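Local structure of flagellar basal body protein (5NPY) at residues L189-G194 / S470-P475; D369-Q374 / S402-P407. The protein probably builds the hook of the Helicobacter pylori flagellum, the joint between the basal body and the filament. All blocks are in the same frame, centred on the assembly; numbering follows the deposited sequence.

Overall arrangement
Contacts 1 and 2 lie in the same β-rich part of the molecule, their centres about 12 Å apart. Contact 1 joins strands 192-198 and 465-471 of a four-stranded mixed sheet; contact 2 joins strands 370-381 and 396-406 of an antiparallel sheet, and the two sheets touch where V193 CG1 meets L373 CD2 at 4.1 Å. Along the chain the order is 189-194, 369-374, 402-407, 470-475, so the pairing of contact 1 brackets the whole of contact 2. Strand 346-364 borders both. Just beyond contact 1, strands 184-185 and 477-484 pair with each other, so the chain enters and leaves this part of the molecule side by side.

Contact 1: residues L189-G194 / S470-P475; sequences LSTKVG and SQDGKP
K192 CB lies over one face of the D472 carboxylate; on the other side S190 CA comes obliquely to OD2, 3.5 Å away, while T191 reaches the edge. This is the frayed end of an antiparallel β-ladder, where strand 465-471, outermost in its sheet, leaves strand 192-198. At the edge both oxygens use their syn lone pairs, OD1 for T191 OG1 at 2.7 Å and OD2 for T191 N at 2.9 Å. T191 presents both groups together because its OG1 stands between the backbone N and the carbonyl carbon (chi1 65°). A weak bond from K192 N also reaches OD2, and D472 N returns a weak one to K192 O. The D472 carboxylate thus takes up the N-H groups of T191 and, weakly, K192 where the ladder opens.

The second flat group, the amide of Q471, has V193 CG2 on one side, against Q471 CG at 3.7 Å, and S190 OG at its OE1 edge, at a separation too short to be trusted in detail. Its NE2 bonds to D362 O; S190 OG also bonds to Y364 N, which ties this corner to strand 346-364. G473 passes close to S190, its CA 3.4 Å from S190 OG.

The ladder proper begins with V193 and Q471, a non-hydrogen-bonded pair. Next come G194 and S470, a hydrogen-bonded pair in which G194 N reaches S470 O at 2.9 Å (166° at the hydrogen) and S470 N reaches G194 O at 2.9 Å.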
ATOM      1  N   LEU A 189      -9.921  -2.645 -12.206  1.00 29.70           N
ATOM      2  CA  LEU A 189      -9.577  -3.863 -11.489  1.00 31.95           C
ATOM      3  C   LEU A 189      -8.226  -3.704 -10.795  1.00 31.51           C
ATOM      4  O   LEU A 189      -7.254  -3.226 -11.395  1.00 27.72           O
ATOM      5  CB  LEU A 189      -9.551  -5.051 -12.449  1.00 33.25           C
ATOM      6  CG  LEU A 189      -8.972  -6.359 -11.917  1.00 34.87           C
ATOM      7  CD1 LEU A 189      -9.756  -6.822 -10.700  1.00 31.90           C
ATOM      8  CD2 LEU A 189      -8.970  -7.437 -13.007  1.00 33.63           C
ATOM      9  N   SER A 190      -8.169  -4.120  -9.530  1.00 19.52           N
ATOM     10  CA  SER A 190      -6.936  -4.085  -8.746  1.00 29.82           C
ATOM     11  C   SER A 190      -6.059  -5.244  -9.213  1.00 31.09           C
ATOM     12  O   SER A 190      -6.402  -6.405  -8.992  1.00 27.36           O
ATOM     13  CB  SER A 190      -7.236  -4.205  -7.248  1.00 17.53           C
ATOM     14  OG  SER A 190      -8.291  -3.334  -6.817  1.00 25.38           O
ATOM     15  N   THR A 191      -4.941  -4.942  -9.874  1.00 21.78           N
ATOM     16  CA  THR A 191      -3.973  -5.966 -10.236  1.00 31.34           C
ATOM     17  C   THR A 191      -2.633  -5.805  -9.539  1.00 34.71           C
ATOM     18  O   THR A 191      -1.715  -6.585  -9.812  1.00 39.56           O
ATOM     19  CB  THR A 191      -3.741  -5.977 -11.748  1.00 35.97           C
ATOM     20  OG1 THR A 191      -3.123  -4.743 -12.140  1.00 33.38           O
ATOM     21  CG2 THR A 191      -5.074  -6.165 -12.484  1.00 28.74           C
ATOM     22  N   LYS A 192      -2.500  -4.841  -8.632  1.00 33.30           N
ATOM     23  CA  LYS A 192      -1.190  -4.508  -8.087  1.00 30.81           C
ATOM     24  C   LYS A 192      -1.393  -3.815  -6.752  1.00 19.52           C
ATOM     25  O   LYS A 192      -1.954  -2.722  -6.711  1.00 22.95           O
ATOM     26  CB  LYS A 192      -0.421  -3.609  -9.070  1.00 37.23           C
ATOM     27  CG  LYS A 192       1.031  -3.345  -8.704  1.00 56.24           C
ATOM     28  CD  LYS A 192       1.725  -2.451  -9.742  1.00 65.93           C
ATOM     29  CE  LYS A 192       1.474  -0.967  -9.500  1.00 65.20           C
ATOM     30  NZ  LYS A 192       2.042  -0.146 -10.610  1.00 60.25           N
ATOM     31  N   VAL A 193      -0.926  -4.424  -5.667  1.00 31.23           N
ATOM     32  CA  VAL A 193      -1.082  -3.852  -4.331  1.00 24.19           C
ATOM     33  C   VAL A 193       0.266  -3.874  -3.618  1.00 19.88           C
ATOM     34  O   VAL A 193       0.900  -4.935  -3.506  1.00 30.30           O
ATOM     35  CB  VAL A 193      -2.143  -4.609  -3.518  1.00 22.90           C
ATOM     36  CG1 VAL A 193      -2.255  -4.046  -2.097  1.00 13.50           C
ATOM     37  CG2 VAL A 193      -3.489  -4.582  -4.255  1.00 18.84           C
ATOM     38  N   GLY A 194       0.706  -2.707  -3.151  1.00 20.15           N
ATOM     39  CA  GLY A 194       1.908  -2.572  -2.339  1.00 27.97           C
ATOM     40  C   GLY A 194       1.620  -1.856  -1.025  1.00 27.36           C
ATOM     41  O   GLY A 194       1.163  -0.706  -1.022  1.00 24.78           O
ATOM     42  N   SER A 470      -0.957   1.258  -1.578  1.00 20.83           N
ATOM     43  CA  SER A 470      -0.912   1.727  -2.951  1.00 27.93           C
ATOM     44  C   SER A 470      -1.435   0.619  -3.863  1.00 32.10           C
ATOM     45  O   SER A 470      -1.162  -0.567  -3.647  1.00 26.70           O
ATOM     46  CB  SER A 470       0.517   2.124  -3.349  1.00 22.96           C
ATOM     47  OG  SER A 470       1.036   3.155  -2.511  1.00 29.19           O
ATOM     48  N   GLN A 471      -2.181   1.008  -4.886  1.00 33.22           N
ATOM     49  CA  GLN A 471      -2.974   0.030  -5.605  1.00 37.33           C
ATOM     50  C   GLN A 471      -3.635   0.702  -6.798  1.00 47.21           C
ATOM     51  O   GLN A 471      -4.054   1.858  -6.714  1.00 39.79           O
ATOM     52  CB  GLN A 471      -4.031  -0.574  -4.692  1.00 37.59           C
ATOM     53  CG  GLN A 471      -4.974  -1.440  -5.385  1.00 55.13           C
ATOM     54  CD  GLN A 471      -6.286  -1.464  -4.736  1.00 45.54           C
ATOM     55  OE1 GLN A 471      -7.167  -2.084  -5.156  1.00 54.87           O
ATOM     56  NE2 GLN A 471      -6.446  -0.787  -3.707  1.00 33.52           N
ATOM     57  N   ASP A 472      -3.747  -0.034  -7.896  1.00 40.56           N
ATOM     58  CA  ASP A 472      -4.243   0.565  -9.115  1.00 27.16           C
ATOM     59  C   ASP A 472      -5.749   0.443  -9.269  1.00 25.42           C
ATOM     60  O   ASP A 472      -6.303   1.045 -10.190  1.00 41.04           O
ATOM     61  CB  ASP A 472      -3.515  -0.053 -10.331  1.00 22.78           C
ATOM     62  CG  ASP A 472      -3.687  -1.568 -10.423  1.00 28.70           C
ATOM     63  OD1 ASP A 472      -3.468  -2.117 -11.523  1.00 36.34           O
ATOM     64  OD2 ASP A 472      -4.030  -2.209  -9.409  1.00 28.17           O
ATOM     65  N   GLY A 473      -6.429  -0.307  -8.406  1.00 22.51           N
ATOM     66  CA  GLY A 473      -7.865  -0.502  -8.575  1.00 23.96           C
ATOM     67  C   GLY A 473      -8.654   0.699  -8.081  1.00 30.92           C
ATOM     68  O   GLY A 473      -8.229   1.413  -7.178  1.00 37.01           O
ATOM     69  N   LYS A 474      -9.822   0.927  -8.701  1.00 30.58           N
ATOM     70  CA  LYS A 474     -10.656   2.112  -8.454  1.00 36.61           C
ATOM     71  C   LYS A 474     -12.115   1.684  -8.433  1.00 33.13           C
ATOM     72  O   LYS A 474     -12.513   0.808  -9.207  1.00 29.70           O
ATOM     73  CB  LYS A 474     -10.490   3.218  -9.516  1.00 34.09           C
ATOM     74  CG  LYS A 474      -9.064   3.636  -9.837  1.00 27.53           C
ATOM     75  CD  LYS A 474      -8.597   4.803  -9.005  1.00 31.13           C
ATOM     76  CE  LYS A 474      -7.075   4.827  -8.904  1.00 45.22           C
ATOM     77  NZ  LYS A 474      -6.557   3.825  -7.897  1.00 51.99           N
ATOM     78  N   PRO A 475     -12.928   2.281  -7.568  1.00 42.67           N
ATOM     79  CA  PRO A 475     -14.365   1.991  -7.572  1.00 43.25           C
ATOM     80  C   PRO A 475     -15.157   2.898  -8.509  1.00 43.12           C
ATOM     81  O   PRO A 475     -14.708   3.969  -8.933  1.00 35.13           O
ATOM     82  CB  PRO A 475     -14.767   2.237  -6.108  1.00 39.51           C
ATOM     83  CG  PRO A 475     -13.798   3.283  -5.635  1.00 35.13           C
ATOM     84  CD  PRO A 475     -12.511   3.075  -6.394  1.00 39.76           C
TER

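Contact 2: residues D369-Q374 / S402-P407; sequences DKYLLQ and SYIVDP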
ATOM      1  N   ASP A 369     -16.686  -3.559  -7.451  1.00 29.16           N
ATOM      2  CA  ASP A 369     -17.125  -4.087  -6.171  1.00 37.70           C
ATOM      3  C   ASP A 369     -15.940  -4.290  -5.244  1.00 45.85           C
ATOM      4  O   ASP A 369     -14.872  -4.753  -5.657  1.00 42.28           O
ATOM      5  CB  ASP A 369     -17.861  -5.419  -6.350  1.00 39.46           C
ATOM      6  CG  ASP A 369     -19.299  -5.239  -6.805  1.00 58.90           C
ATOM      7  OD1 ASP A 369     -20.176  -4.980  -5.947  1.00 68.73           O
ATOM      8  OD2 ASP A 369     -19.547  -5.359  -8.023  1.00 61.31           O
ATOM      9  N   LYS A 370     -16.158  -3.982  -3.974  1.00 45.31           N
ATOM     10  CA  LYS A 370     -15.091  -4.029  -2.997  1.00 39.91           C
ATOM     11  C   LYS A 370     -14.901  -5.452  -2.483  1.00 33.97           C
ATOM     12  O   LYS A 370     -15.865  -6.140  -2.139  1.00 32.82           O
ATOM     13  CB  LYS A 370     -15.385  -3.070  -1.845  1.00 25.85           C
ATOM     14  CG  LYS A 370     -14.206  -2.876  -0.890  1.00 32.81           C
ATOM     15  CD  LYS A 370     -14.619  -2.001   0.307  1.00 42.14           C
ATOM     16  CE  LYS A 370     -15.597  -2.735   1.233  1.00 43.95           C
ATOM     17  NZ  LYS A 370     -16.295  -1.822   2.195  1.00 46.77           N
ATOM     18  N   TYR A 371     -13.645  -5.885  -2.461  1.00 22.53           N
ATOM     19  CA  TYR A 371     -13.176  -7.062  -1.756  1.00 24.16           C
ATOM     20  C   TYR A 371     -12.075  -6.631  -0.792  1.00 22.19           C
ATOM     21  O   TYR A 371     -11.565  -5.509  -0.862  1.00 27.92           O
ATOM     22  CB  TYR A 371     -12.668  -8.117  -2.746  1.00 30.57           C
ATOM     23  CG  TYR A 371     -13.768  -8.788  -3.533  1.00 29.93           C
ATOM     24  CD1 TYR A 371     -14.207 -10.060  -3.189  1.00 35.32           C
ATOM     25  CD2 TYR A 371     -14.366  -8.158  -4.619  1.00 37.57           C
ATOM     26  CE1 TYR A 371     -15.211 -10.692  -3.898  1.00 41.26           C
ATOM     27  CE2 TYR A 371     -15.377  -8.781  -5.341  1.00 41.83           C
ATOM     28  CZ  TYR A 371     -15.792 -10.053  -4.976  1.00 47.63           C
ATOM     29  OH  TYR A 371     -16.795 -10.697  -5.674  1.00 46.06           O
ATOM     30  N   LEU A 372     -11.720  -7.512   0.137  1.00 18.67           N
ATOM     31  CA  LEU A 372     -10.840  -7.152   1.244  1.00 28.21           C
ATOM     32  C   LEU A 372      -9.573  -8.011   1.214  1.00 21.60           C
ATOM     33  O   LEU A 372      -9.625  -9.216   1.480  1.00 20.87           O
ATOM     34  CB  LEU A 372     -11.585  -7.297   2.569  1.00 15.20           C
ATOM     35  CG  LEU A 372     -12.807  -6.392   2.813  1.00 40.74           C
ATOM     36  CD1 LEU A 372     -13.482  -6.818   4.118  1.00 33.71           C
ATOM     37  CD2 LEU A 372     -12.466  -4.882   2.857  1.00 25.88           C
ATOM     38  N   LEU A 373      -8.439  -7.396   0.900  1.00 21.59           N
ATOM     39  CA  LEU A 373      -7.162  -8.115   0.845  1.00 14.39           C
ATOM     40  C   LEU A 373      -6.598  -8.159   2.268  1.00 22.56           C
ATOM     41  O   LEU A 373      -6.107  -7.151   2.797  1.00 17.77           O
ATOM     42  CB  LEU A 373      -6.219  -7.455  -0.160  1.00 16.12           C
ATOM     43  CG  LEU A 373      -4.776  -8.009  -0.293  1.00 28.59           C
ATOM     44  CD1 LEU A 373      -4.763  -9.490  -0.177  1.00 28.41           C
ATOM     45  CD2 LEU A 373      -4.112  -7.641  -1.592  1.00 13.94           C
ATOM     46  N   GLN A 374      -6.695  -9.325   2.911  1.00 17.83           N
ATOM     47  CA  GLN A 374      -6.326  -9.446   4.313  1.00 18.03           C
ATOM     48  C   GLN A 374      -4.996 -10.170   4.461  1.00 28.70           C
ATOM     49  O   GLN A 374      -4.614 -11.003   3.629  1.00 14.26           O
ATOM     50  CB  GLN A 374      -7.407 -10.154   5.119  1.00 24.03           C
ATOM     51  CG  GLN A 374      -8.700  -9.332   5.166  1.00 36.57           C
ATOM     52  CD  GLN A 374      -9.733  -9.843   6.141  1.00 30.33           C
ATOM     53  OE1 GLN A 374      -9.534 -10.850   6.818  1.00 32.83           O
ATOM     54  NE2 GLN A 374     -10.858  -9.143   6.214  1.00 29.75           N
ATOM     55  N   SER A 402      -1.873 -14.551   3.570  1.00 22.41           N
ATOM     56  CA  SER A 402      -2.674 -13.563   2.853  1.00 23.78           C
ATOM     57  C   SER A 402      -3.763 -14.212   1.989  1.00 34.39           C
ATOM     58  O   SER A 402      -3.542 -15.259   1.364  1.00 32.27           O
ATOM     59  CB  SER A 402      -1.802 -12.669   1.968  1.00 14.07           C
ATOM     60  OG  SER A 402      -0.740 -12.062   2.687  1.00 27.15           O
ATOM     61  N   TYR A 403      -4.921 -13.549   1.920  1.00 29.45           N
ATOM     62  CA  TYR A 403      -6.092 -14.041   1.196  1.00 25.49           C
ATOM     63  C   TYR A 403      -7.049 -12.873   0.994  1.00 36.56           C
ATOM     64  O   TYR A 403      -6.857 -11.783   1.549  1.00 30.64           O
ATOM     65  CB  TYR A 403      -6.778 -15.189   1.948  1.00 15.83           C
ATOM     66  CG  TYR A 403      -7.013 -14.852   3.410  1.00 29.91           C
ATOM     67  CD1 TYR A 403      -8.205 -14.257   3.822  1.00 28.18           C
ATOM     68  CD2 TYR A 403      -6.032 -15.095   4.375  1.00 23.61           C
ATOM     69  CE1 TYR A 403      -8.420 -13.923   5.158  1.00 16.37           C
ATOM     70  CE2 TYR A 403      -6.243 -14.743   5.721  1.00 31.85           C
ATOM     71  CZ  TYR A 403      -7.451 -14.159   6.092  1.00 24.64           C
ATOM     72  OH  TYR A 403      -7.697 -13.811   7.391  1.00 25.86           O
ATOM     73  N   ILE A 404      -8.095 -13.121   0.199  1.00 41.56           N
ATOM     74  CA  ILE A 404      -9.087 -12.119  -0.182  1.00 39.29           C
ATOM     75  C   ILE A 404     -10.456 -12.563   0.319  1.00 37.84           C
ATOM     76  O   ILE A 404     -10.897 -13.681   0.027  1.00 33.87           O
ATOM     77  CB  ILE A 404      -9.117 -11.914  -1.705  1.00 30.50           C
ATOM     78  CG1 ILE A 404      -7.773 -11.389  -2.193  1.00 29.98           C
ATOM     79  CG2 ILE A 404     -10.243 -10.966  -2.086  1.00 19.48           C
ATOM     80  CD1 ILE A 404      -7.705 -11.257  -3.696  1.00 31.21           C
ATOM     81  N   VAL A 405     -11.141 -11.695   1.058  1.00 33.23           N
ATOM     82  CA  VAL A 405     -12.444 -12.048   1.602  1.00 38.87           C
ATOM     83  C   VAL A 405     -13.508 -11.191   0.936  1.00 30.22           C
ATOM     84  O   VAL A 405     -13.286 -10.013   0.641  1.00 35.20           O
ATOM     85  CB  VAL A 405     -12.510 -11.937   3.145  1.00 40.87           C
ATOM     86  CG1 VAL A 405     -11.128 -11.817   3.743  1.00 30.84           C
ATOM     87  CG2 VAL A 405     -13.439 -10.808   3.603  1.00 30.32           C
ATOM     88  N   ASP A 406     -14.645 -11.805   0.662  1.00 39.24           N
ATOM     89  CA  ASP A 406     -15.817 -11.065   0.234  1.00 34.07           C
ATOM     90  C   ASP A 406     -16.422 -10.374   1.452  1.00 34.80           C
ATOM     91  O   ASP A 406     -16.856 -11.061   2.387  1.00 24.51           O
ATOM     92  CB  ASP A 406     -16.824 -12.012  -0.411  1.00 36.72           C
ATOM     93  CG  ASP A 406     -18.090 -11.308  -0.886  1.00 42.75           C
ATOM     94  OD1 ASP A 406     -18.111 -10.062  -0.975  1.00 41.87           O
ATOM     95  OD2 ASP A 406     -19.064 -12.012  -1.196  1.00 51.35           O
ATOM     96  N   PRO A 407     -16.446  -9.040   1.503  1.00 27.51           N
ATOM     97  CA  PRO A 407     -17.069  -8.374   2.656  1.00 33.56           C
ATOM     98  C   PRO A 407     -18.543  -8.681   2.778  1.00 37.82           C
ATOM     99  O   PRO A 407     -19.105  -8.530   3.866  1.00 51.35           O
ATOM    100  CB  PRO A 407     -16.831  -6.882   2.378  1.00 25.24           C
ATOM    101  CG  PRO A 407     -16.763  -6.794   0.889  1.00 28.02           C
ATOM    102  CD  PRO A 407     -16.124  -8.093   0.423  1.00 28.74           C
TER
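Two consecutive strands of an antiparallel sheet, 370-381 and 396-406, form a long-looped β-hairpin, and this contact is the end of it remote from the loop. L372 and V405 are a hydrogen-bonded pair, with V405 N 2.9 Å from L372 O, and Q374 and Y403 are the next, with Q374 N 2.8 Å from Y403 O. Between them L373 and I404 face each other without such bonds.

The two faces of the ladder differ. On that of L373 and I404, L373 CD1 lies 4.1 Å from I404 CG1, and I404 CG2 touches Y371 CB; L437, F439 and Y446 close over this apolar side, as in the interior of a β-sandwich. The other face mixes polar and apolar groups. Here Q374 lays its amide across the V405 side chain: V405 CG1 stands squarely over one face of the amide, 3.4 Å from Q374 CD. The Y403 ring folds back over the backbone (chi1 49°), so that backbone Q374 O, which accepts Y403 N at 3.1 Å, lies over one ring face; the Q374 side-chain amide is turned 57° from the ring. The Y403 OH lies near Q374 OE1 but takes its hydrogen bond with E376 OE1. Farther along, L372 CD1 packs on P407 CB at 3.8 Å.

The proline is consistent with the ladder ending here. In the register set by L372 and V405, K370 O faces residue 407, yet a proline has no N-H to offer: P407 CD and CG fill the place instead, CG at 3.2 Å from K370 O. P407 N cannot donate to K370 O, and carbon contacts occupy that position.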